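PDB 3H14: aminotransferase, classes I and II from Silicibacter pomeroyi DSS-3, which probably catalyses the pyridoxal 5'-phosphate-dependent transfer of an amino group from L-aspartate to 2-oxoglutarate, giving oxaloacetate and L-glutamate. Local coordinates for residues G102-A107 / Y223-F228; P152-F157 / M183-E188; G164-S169 / S196-E201. All coordinates share one frame; numbering follows the deposited sequence.

Contact 1 (G102-A107 / Y223-F228); sequences GGFLLA and YVINSF
Ile225 packs against Gly103, Phe104 and Ala107 and supplies most of the strand's side of this buried contact. Its two branches do different work. CG2 sits over one face of the Phe104 ring, 3.9 Å from CE1 and offset toward the rim, in a CH-pi contact. The other branch is bent: CG1 stands beside the backbone N (chi1 -50°), and a second turn (chi2 -54°) carries CD1 to within 3.9 Å of Gly103 O and 4.1 Å of Ala107 CB. The Phe104 CB points away from the strand, but CG lies beside the backbone N, which brings the ring to Ile225. Gly103 has no side chain here, and a CB would come very close to Ile225 CG2. One turn further on, Ala107 CB meets Tyr223 CD2 at 3.6 Å, approaching the ring obliquely. The Tyr223 hydroxyl is hydrogen-bonded to Gln248. The helix and strand axes are 8.5 Å apart and nearly antiparallel, at 162°. Helix 100-111 thus packs on the large mixed sheet. There strand 223-227 lies between strands 196-200 and 240-243, and Met242 of the latter touches Tyr223 and Ile225. Val252 of helix 249-258 also meets Tyr223.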
loop_
_atom_site.group_PDB
_atom_site.type_symbol
_atom_site.label_atom_id
_atom_site.label_comp_id
_atom_site.label_asym_id
_atom_site.label_seq_id
_atom_site.Cartn_x
_atom_site.Cartn_y
_atom_site.Cartn_z
ATOM N N GLY A 102 6.877 7.472 -7.746
ATOM C CA GLY A 102 6.955 8.802 -8.346
ATOM C C GLY A 102 6.198 9.830 -7.534
ATOM O O GLY A 102 6.630 10.964 -7.397
ATOM N N GLY A 103 5.045 9.445 -7.018
ATOM C CA GLY A 103 4.259 10.341 -6.186
ATOM C C GLY A 103 4.995 10.651 -4.904
ATOM O O GLY A 103 5.048 11.805 -4.460
ATOM N N PHE A 104 5.536 9.612 -4.274
ATOM C CA PHE A 104 6.338 9.828 -3.054
ATOM C C PHE A 104 7.565 10.723 -3.317
ATOM O O PHE A 104 7.861 11.633 -2.531
ATOM C CB PHE A 104 6.760 8.508 -2.409
ATOM C CG PHE A 104 5.616 7.708 -1.881
ATOM C CD1 PHE A 104 4.655 8.298 -1.052
ATOM C CD2 PHE A 104 5.474 6.364 -2.221
ATOM C CE1 PHE A 104 3.582 7.554 -0.587
ATOM C CE2 PHE A 104 4.372 5.611 -1.744
ATOM C CZ PHE A 104 3.443 6.209 -0.937
ATOM N N LEU A 105 8.269 10.471 -4.405
ATOM C CA LEU A 105 9.400 11.301 -4.779
ATOM C C LEU A 105 9.005 12.759 -4.930
ATOM O O LEU A 105 9.718 13.663 -4.484
ATOM C CB LEU A 105 10.024 10.790 -6.085
ATOM C CG LEU A 105 11.175 11.611 -6.660
ATOM C CD1 LEU A 105 12.309 11.647 -5.648
ATOM C CD2 LEU A 105 11.660 11.048 -7.991
ATOM N N LEU A 106 7.852 13.002 -5.530
ATOM C CA LEU A 106 7.460 14.351 -5.856
ATOM C C LEU A 106 6.974 15.030 -4.599
ATOM O O LEU A 106 7.371 16.159 -4.329
ATOM C CB LEU A 106 6.376 14.352 -6.926
ATOM C CG LEU A 106 6.826 13.989 -8.341
ATOM C CD1 LEU A 106 5.556 13.908 -9.223
ATOM C CD2 LEU A 106 7.862 15.049 -8.836
ATOM N N ALA A 107 6.170 14.309 -3.805
ATOM C CA ALA A 107 5.724 14.830 -2.533
ATOM C C ALA A 107 6.909 15.194 -1.663
ATOM O O ALA A 107 6.971 16.298 -1.122
ATOM C CB ALA A 107 4.829 13.871 -1.845
ATOM N N TYR A 223 -1.242 16.518 0.567
ATOM C CA TYR A 223 -0.914 15.801 -0.667
ATOM C C TYR A 223 -1.610 14.449 -0.564
ATOM O O TYR A 223 -1.494 13.780 0.453
ATOM C CB TYR A 223 0.584 15.595 -0.796
ATOM C CG TYR A 223 1.342 16.747 -1.405
ATOM C CD1 TYR A 223 0.995 18.083 -1.110
ATOM C CD2 TYR A 223 2.405 16.524 -2.245
ATOM C CE1 TYR A 223 1.705 19.153 -1.643
ATOM C CE2 TYR A 223 3.106 17.580 -2.796
ATOM C CZ TYR A 223 2.737 18.907 -2.479
ATOM O OH TYR A 223 3.418 19.972 -3.017
ATOM N N VAL A 224 -2.354 14.066 -1.589
ATOM C CA VAL A 224 -2.941 12.704 -1.669
ATOM C C VAL A 224 -2.142 11.925 -2.735
ATOM O O VAL A 224 -1.867 12.461 -3.852
ATOM C CB VAL A 224 -4.438 12.757 -2.028
ATOM C CG1 VAL A 224 -4.998 11.362 -2.377
ATOM C CG2 VAL A 224 -5.252 13.352 -0.917
ATOM N N ILE A 225 -1.757 10.696 -2.386
ATOM C CA ILE A 225 -0.945 9.833 -3.268
ATOM C C ILE A 225 -1.798 8.613 -3.631
ATOM O O ILE A 225 -2.409 8.010 -2.767
ATOM C CB ILE A 225 0.402 9.380 -2.601
ATOM C CG1 ILE A 225 1.187 10.575 -2.011
ATOM C CG2 ILE A 225 1.253 8.496 -3.581
ATOM C CD1 ILE A 225 1.460 11.729 -2.967
ATOM N N ASN A 226 -1.869 8.298 -4.926
ATOM C CA ASN A 226 -2.598 7.138 -5.387
ATOM C C ASN A 226 -1.887 6.474 -6.570
ATOM O O ASN A 226 -0.833 6.903 -7.034
ATOM C CB ASN A 226 -4.029 7.489 -5.730
ATOM C CG ASN A 226 -5.038 6.425 -5.262
ATOM O OD1 ASN A 226 -4.897 5.219 -5.541
ATOM N ND2 ASN A 226 -6.112 6.895 -4.599
ATOM N N SER A 227 -2.476 5.384 -7.022
ATOM C CA SER A 227 -1.844 4.505 -7.992
ATOM C C SER A 227 -2.925 3.708 -8.707
ATOM O O SER A 227 -4.031 3.497 -8.160
ATOM C CB SER A 227 -0.907 3.541 -7.272
ATOM O OG SER A 227 -0.199 2.687 -8.191
ATOM N N PHE A 228 -2.588 3.247 -9.913
ATOM C CA PHE A 228 -3.431 2.297 -10.645
ATOM C C PHE A 228 -3.035 0.847 -10.383
ATOM O O PHE A 228 -3.586 -0.056 -11.010
ATOM C CB PHE A 228 -3.381 2.610 -12.142
ATOM C CG PHE A 228 -4.041 3.900 -12.481
ATOM C CD1 PHE A 228 -5.414 3.940 -12.646
ATOM C CD2 PHE A 228 -3.322 5.079 -12.580
ATOM C CE1 PHE A 228 -6.055 5.097 -12.941
ATOM C CE2 PHE A 228 -3.962 6.282 -12.884
ATOM C CZ PHE A 228 -5.332 6.294 -13.041
#

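Contact 2 (P152-F157 / M183-E188); sequences PVPADF and MGALIE
Pro154 and Leu186 are the residues whose CA atoms come nearest, 5.8 Å apart, where a short, weakly bonded helical turn at about 154-157 meets one side of helix 180-192. Leu186 carries most of the apolar contact. Its CG lies beside the backbone N (chi1 -78°), and the CD2 methyl reaches into the bend of segment 152-157. There CD2 is 3.5 Å from Pro152 O, 4.2 Å from Pro154 CD and 3.8 Å from Phe157 CE2. It meets the Phe157 ring at its edge, in the ring plane. The other methyl, CD1, also lies against Pro152 O. Phe157 CG lies between its backbone N and carbonyl carbon (chi1 58°), which folds the ring back over its own turn. Pro154 O then lies 3.8 Å above the ring plane, over the centre. Toward solvent, Pro154 CG rests on Ala185, 3.8 Å from its O. The turn is tied by two reciprocal bonds: Val153 N gives a hydrogen bond to Asp156 OD2, and Asp156 N gives one to Val153 O. Beneath these residues lies the sheet. Leu186 touches Val167 of strand 164-168 and Phe197 of strand 196-200, Pro152 also touches Val167, and Phe157 touches Leu165. Further along helix 180-192, Ala189 touches both Pro154 and Phe157.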
loop_
_atom_site.group_PDB
_atom_site.type_symbol
_atom_site.label_atom_id
_atom_site.label_comp_id
_atom_site.label_asym_id
_atom_site.label_seq_id
_atom_site.Cartn_x
_atom_site.Cartn_y
_atom_site.Cartn_z
ATOM N N PRO A 152 -1.549 5.694 13.450
ATOM C CA PRO A 152 -1.138 6.745 14.380
ATOM C C PRO A 152 -2.311 7.561 14.925
ATOM O O PRO A 152 -3.344 7.693 14.275
ATOM C CB PRO A 152 -0.191 7.624 13.556
ATOM C CG PRO A 152 -0.528 7.357 12.163
ATOM C CD PRO A 152 -1.086 5.938 12.078
ATOM N N VAL A 153 -2.126 8.034 16.149
ATOM C CA VAL A 153 -3.020 8.980 16.775
ATOM C C VAL A 153 -2.221 10.242 17.131
ATOM O O VAL A 153 -0.999 10.214 17.222
ATOM C CB VAL A 153 -3.695 8.397 18.030
ATOM C CG1 VAL A 153 -4.594 7.184 17.656
ATOM C CG2 VAL A 153 -2.671 8.028 19.060
ATOM N N PRO A 154 -2.915 11.372 17.306
ATOM C CA PRO A 154 -2.187 12.594 17.632
ATOM C C PRO A 154 -1.168 12.465 18.747
ATOM O O PRO A 154 -0.052 12.983 18.605
ATOM C CB PRO A 154 -3.311 13.594 17.953
ATOM C CG PRO A 154 -4.407 13.162 17.092
ATOM C CD PRO A 154 -4.338 11.636 17.104
ATOM N N ALA A 155 -1.496 11.717 19.799
ATOM C CA ALA A 155 -0.585 11.510 20.924
ATOM C C ALA A 155 0.743 10.855 20.553
ATOM O O ALA A 155 1.748 11.045 21.232
ATOM C CB ALA A 155 -1.318 10.697 22.092
ATOM N N ASP A 156 0.742 10.062 19.477
ATOM C CA ASP A 156 1.929 9.413 18.993
ATOM C C ASP A 156 3.002 10.377 18.481
ATOM O O ASP A 156 4.175 10.018 18.431
ATOM C CB ASP A 156 1.572 8.436 17.872
ATOM C CG ASP A 156 0.864 7.173 18.372
ATOM O OD1 ASP A 156 1.178 6.687 19.501
ATOM O OD2 ASP A 156 0.029 6.657 17.618
ATOM N N PHE A 157 2.611 11.588 18.086
ATOM C CA PHE A 157 3.598 12.562 17.607
ATOM C C PHE A 157 3.512 13.942 18.286
ATOM O O PHE A 157 4.249 14.838 17.939
ATOM C CB PHE A 157 3.570 12.664 16.076
ATOM C CG PHE A 157 2.245 13.054 15.506
ATOM C CD1 PHE A 157 1.922 14.389 15.323
ATOM C CD2 PHE A 157 1.314 12.092 15.135
ATOM C CE1 PHE A 157 0.729 14.749 14.808
ATOM C CE2 PHE A 157 0.107 12.454 14.606
ATOM C CZ PHE A 157 -0.190 13.793 14.445
HETATM N N MSE A 183 -9.349 10.602 10.761
HETATM C CA MSE A 183 -8.634 11.350 9.747
HETATM C C MSE A 183 -8.644 12.825 10.105
HETATM O O MSE A 183 -7.621 13.471 10.047
HETATM C CB MSE A 183 -9.314 11.137 8.402
HETATM C CG MSE A 183 -8.667 11.843 7.231
HETATM SE SE MSE A 183 -6.913 11.148 6.705
HETATM C CE MSE A 183 -7.493 9.312 6.578
ATOM N N GLY A 184 -9.810 13.354 10.487
ATOM C CA GLY A 184 -9.908 14.737 10.955
ATOM C C GLY A 184 -8.956 15.066 12.094
ATOM O O GLY A 184 -8.275 16.092 12.068
ATOM N N ALA A 185 -8.905 14.186 13.094
ATOM C CA ALA A 185 -8.091 14.407 14.270
ATOM C C ALA A 185 -6.633 14.449 13.888
ATOM O O ALA A 185 -5.887 15.314 14.341
ATOM C CB ALA A 185 -8.330 13.322 15.298
ATOM N N LEU A 186 -6.228 13.508 13.034
ATOM C CA LEU A 186 -4.850 13.467 12.556
ATOM C C LEU A 186 -4.484 14.722 11.785
ATOM O O LEU A 186 -3.424 15.289 12.010
ATOM C CB LEU A 186 -4.600 12.216 11.685
ATOM C CG LEU A 186 -4.395 10.915 12.434
ATOM C CD1 LEU A 186 -4.500 9.694 11.494
ATOM C CD2 LEU A 186 -3.047 10.964 13.136
ATOM N N ILE A 187 -5.341 15.134 10.850
ATOM C CA ILE A 187 -5.082 16.327 10.049
ATOM C C ILE A 187 -5.015 17.590 10.929
ATOM O O ILE A 187 -4.097 18.409 10.775
ATOM C CB ILE A 187 -6.150 16.527 8.929
ATOM C CG1 ILE A 187 -5.955 15.481 7.829
ATOM C CG2 ILE A 187 -6.061 17.959 8.308
ATOM C CD1 ILE A 187 -7.094 15.426 6.804
ATOM N N GLU A 188 -5.972 17.736 11.844
ATOM C CA GLU A 188 -5.980 18.895 12.753
ATOM C C GLU A 188 -4.669 18.939 13.559
ATOM O O GLU A 188 -4.021 19.970 13.639
ATOM C CB GLU A 188 -7.214 18.871 13.657
#

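Contact 3 (G164-S169 / S196-E201); sequences GLMVAS and SFISDE
Phe197 stands beside Leu165 and points the same way from the sheet, while Val167 crosses it at about a right angle. Phe197 has CG anti to its backbone nitrogen (chi1 -167°), which leans the ring toward strand 164-168. Leu165 CD2 meets the ring at its edge, 4.0 Å from CE1. Val167 CG2 comes in obliquely and tightly, 3.3 Å from Phe197 CZ. Met183, Ile187 and Ala190 of helix 180-192 also touch this ring. An alanine in place of Phe197 is likely to leave Leu165 and Val167 without their shared partner and to open a gap under that helix. Ser199 lies on the same face, and its OG donates to Glu201 OE2 at 2.6 Å. The other face carries Met166, a selenomethionine, with Ile198, Ala168 and Asp200. Ala168 CB lies 3.9 Å from Asp200 CB. Asp200 OD2 is hydrogen-bonded to Tyr128. The backbones form a regular parallel ladder. Leu165 N bonds Ser196 O, Ile198 N bonds Leu165 O, Val167 N bonds Ile198 O, and Asp200 N bonds Val167 O at 2.8 Å; Ser169 N to Asp200 O is weak. Strand 164-168, helix 180-192 and strand 196-200 form a beta-alpha-beta crossover, characteristic of the large domain of class I aminotransferases. The position of Asp200 at the strand end is consistent with that of the aspartate that pairs with the pyridine nitrogen of the cofactor in relatives.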
loop_
_atom_site.group_PDB
_atom_site.type_symbol
_atom_site.label_atom_id
_atom_site.label_comp_id
_atom_site.label_asym_id
_atom_site.label_seq_id
_atom_site.Cartn_x
_atom_site.Cartn_y
_atom_site.Cartn_z
ATOM N N GLY A 164 6.779 16.536 8.527
ATOM C CA GLY A 164 5.676 15.907 7.863
ATOM C C GLY A 164 5.168 14.672 8.576
ATOM O O GLY A 164 5.869 14.087 9.447
ATOM N N LEU A 165 3.955 14.301 8.196
ATOM C CA LEU A 165 3.296 13.081 8.649
ATOM C C LEU A 165 2.631 12.354 7.484
ATOM O O LEU A 165 1.884 12.956 6.706
ATOM C CB LEU A 165 2.240 13.388 9.687
ATOM C CG LEU A 165 1.489 12.173 10.272
ATOM C CD1 LEU A 165 2.403 11.361 11.199
ATOM C CD2 LEU A 165 0.208 12.653 11.020
HETATM N N MSE A 166 2.856 11.049 7.404
HETATM C CA MSE A 166 2.219 10.236 6.372
HETATM C C MSE A 166 1.339 9.163 6.966
HETATM O O MSE A 166 1.735 8.501 7.915
HETATM C CB MSE A 166 3.270 9.568 5.516
HETATM C CG MSE A 166 2.657 8.774 4.378
HETATM SE SE MSE A 166 3.588 8.977 2.707
HETATM C CE MSE A 166 1.798 8.787 1.979
ATOM N N VAL A 167 0.127 9.038 6.439
ATOM C CA VAL A 167 -0.843 8.044 6.902
ATOM C C VAL A 167 -1.331 7.229 5.710
ATOM O O VAL A 167 -1.364 7.732 4.577
ATOM C CB VAL A 167 -2.084 8.679 7.612
ATOM C CG1 VAL A 167 -1.633 9.482 8.815
ATOM C CG2 VAL A 167 -2.886 9.540 6.635
ATOM N N ALA A 168 -1.707 5.972 5.958
ATOM C CA ALA A 168 -2.250 5.110 4.888
ATOM C C ALA A 168 -3.540 4.479 5.347
ATOM O O ALA A 168 -3.608 3.936 6.457
ATOM C CB ALA A 168 -1.226 4.026 4.474
ATOM N N SER A 169 -4.561 4.531 4.498
ATOM C CA SER A 169 -5.855 3.907 4.775
ATOM C C SER A 169 -6.541 3.581 3.449
ATOM O O SER A 169 -6.749 4.485 2.643
ATOM C CB SER A 169 -6.758 4.843 5.602
ATOM O OG SER A 169 -8.085 4.334 5.742
ATOM N N SER A 196 3.537 18.757 7.528
ATOM C CA SER A 196 2.817 18.642 6.262
ATOM C C SER A 196 2.247 17.235 6.138
ATOM O O SER A 196 2.966 16.277 6.333
ATOM C CB SER A 196 3.751 18.911 5.082
ATOM O OG SER A 196 4.334 20.188 5.205
ATOM N N PHE A 197 0.970 17.154 5.783
ATOM C CA PHE A 197 0.179 15.944 5.781
ATOM C C PHE A 197 0.120 15.284 4.422
ATOM O O PHE A 197 -0.346 15.867 3.416
ATOM C CB PHE A 197 -1.229 16.249 6.270
ATOM C CG PHE A 197 -2.053 15.023 6.616
ATOM C CD1 PHE A 197 -1.885 14.380 7.857
ATOM C CD2 PHE A 197 -2.989 14.515 5.727
ATOM C CE1 PHE A 197 -2.633 13.255 8.199
ATOM C CE2 PHE A 197 -3.743 13.379 6.049
ATOM C CZ PHE A 197 -3.570 12.743 7.306
ATOM N N ILE A 198 0.525 14.014 4.402
ATOM C CA ILE A 198 0.472 13.204 3.180
ATOM C C ILE A 198 -0.397 11.984 3.420
ATOM O O ILE A 198 -0.118 11.217 4.337
ATOM C CB ILE A 198 1.844 12.739 2.769
ATOM C CG1 ILE A 198 2.789 13.922 2.582
ATOM C CG2 ILE A 198 1.756 11.867 1.493
ATOM C CD1 ILE A 198 4.127 13.532 2.346
ATOM N N SER A 199 -1.442 11.833 2.593
ATOM C CA SER A 199 -2.415 10.753 2.686
ATOM C C SER A 199 -2.183 9.757 1.553
ATOM O O SER A 199 -2.308 10.091 0.370
ATOM C CB SER A 199 -3.830 11.309 2.618
ATOM O OG SER A 199 -4.835 10.327 2.791
ATOM N N ASP A 200 -1.820 8.530 1.943
ATOM C CA ASP A 200 -1.586 7.425 1.011
ATOM C C ASP A 200 -2.932 6.706 0.862
ATOM O O ASP A 200 -3.456 6.102 1.804
ATOM C CB ASP A 200 -0.460 6.515 1.543
ATOM C CG ASP A 200 -0.210 5.276 0.665
ATOM O OD1 ASP A 200 -1.087 4.935 -0.155
ATOM O OD2 ASP A 200 0.849 4.626 0.826
ATOM N N GLU A 201 -3.517 6.823 -0.319
ATOM C CA GLU A 201 -4.864 6.345 -0.607
ATOM C C GLU A 201 -4.785 5.270 -1.710
ATOM O O GLU A 201 -5.769 4.968 -2.388
ATOM C CB GLU A 201 -5.768 7.532 -0.959
ATOM C CG GLU A 201 -5.762 8.556 0.198
ATOM C CD GLU A 201 -6.787 9.682 0.152
ATOM O OE1 GLU A 201 -7.538 9.853 -0.854
ATOM O OE2 GLU A 201 -6.804 10.430 1.171
#

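All three contacts are built on one mixed sheet. Contact 3 lies inside it, its centre about 10 Å from that of contact 1 and 11 Å from that of contact 2. The centres of contacts 1 and 2 are about 21 Å apart. Contact 1 joins the next strand to helix 100-111 on one face; Ile225 N and Ser199 O, at 2.9 Å, are probably hydrogen-bonded. On that face Asp200 of contact 3 probably meets the cofactor, as in relatives. Contact 2 lies on the opposite face, where Phe157 CE2 of the turn is 3.6 Å from Leu165 CD2. Glycerol, probably from the crystallisation liquor, bonds Met166 O and Ala168 N; a glycerol also lies near Pro152.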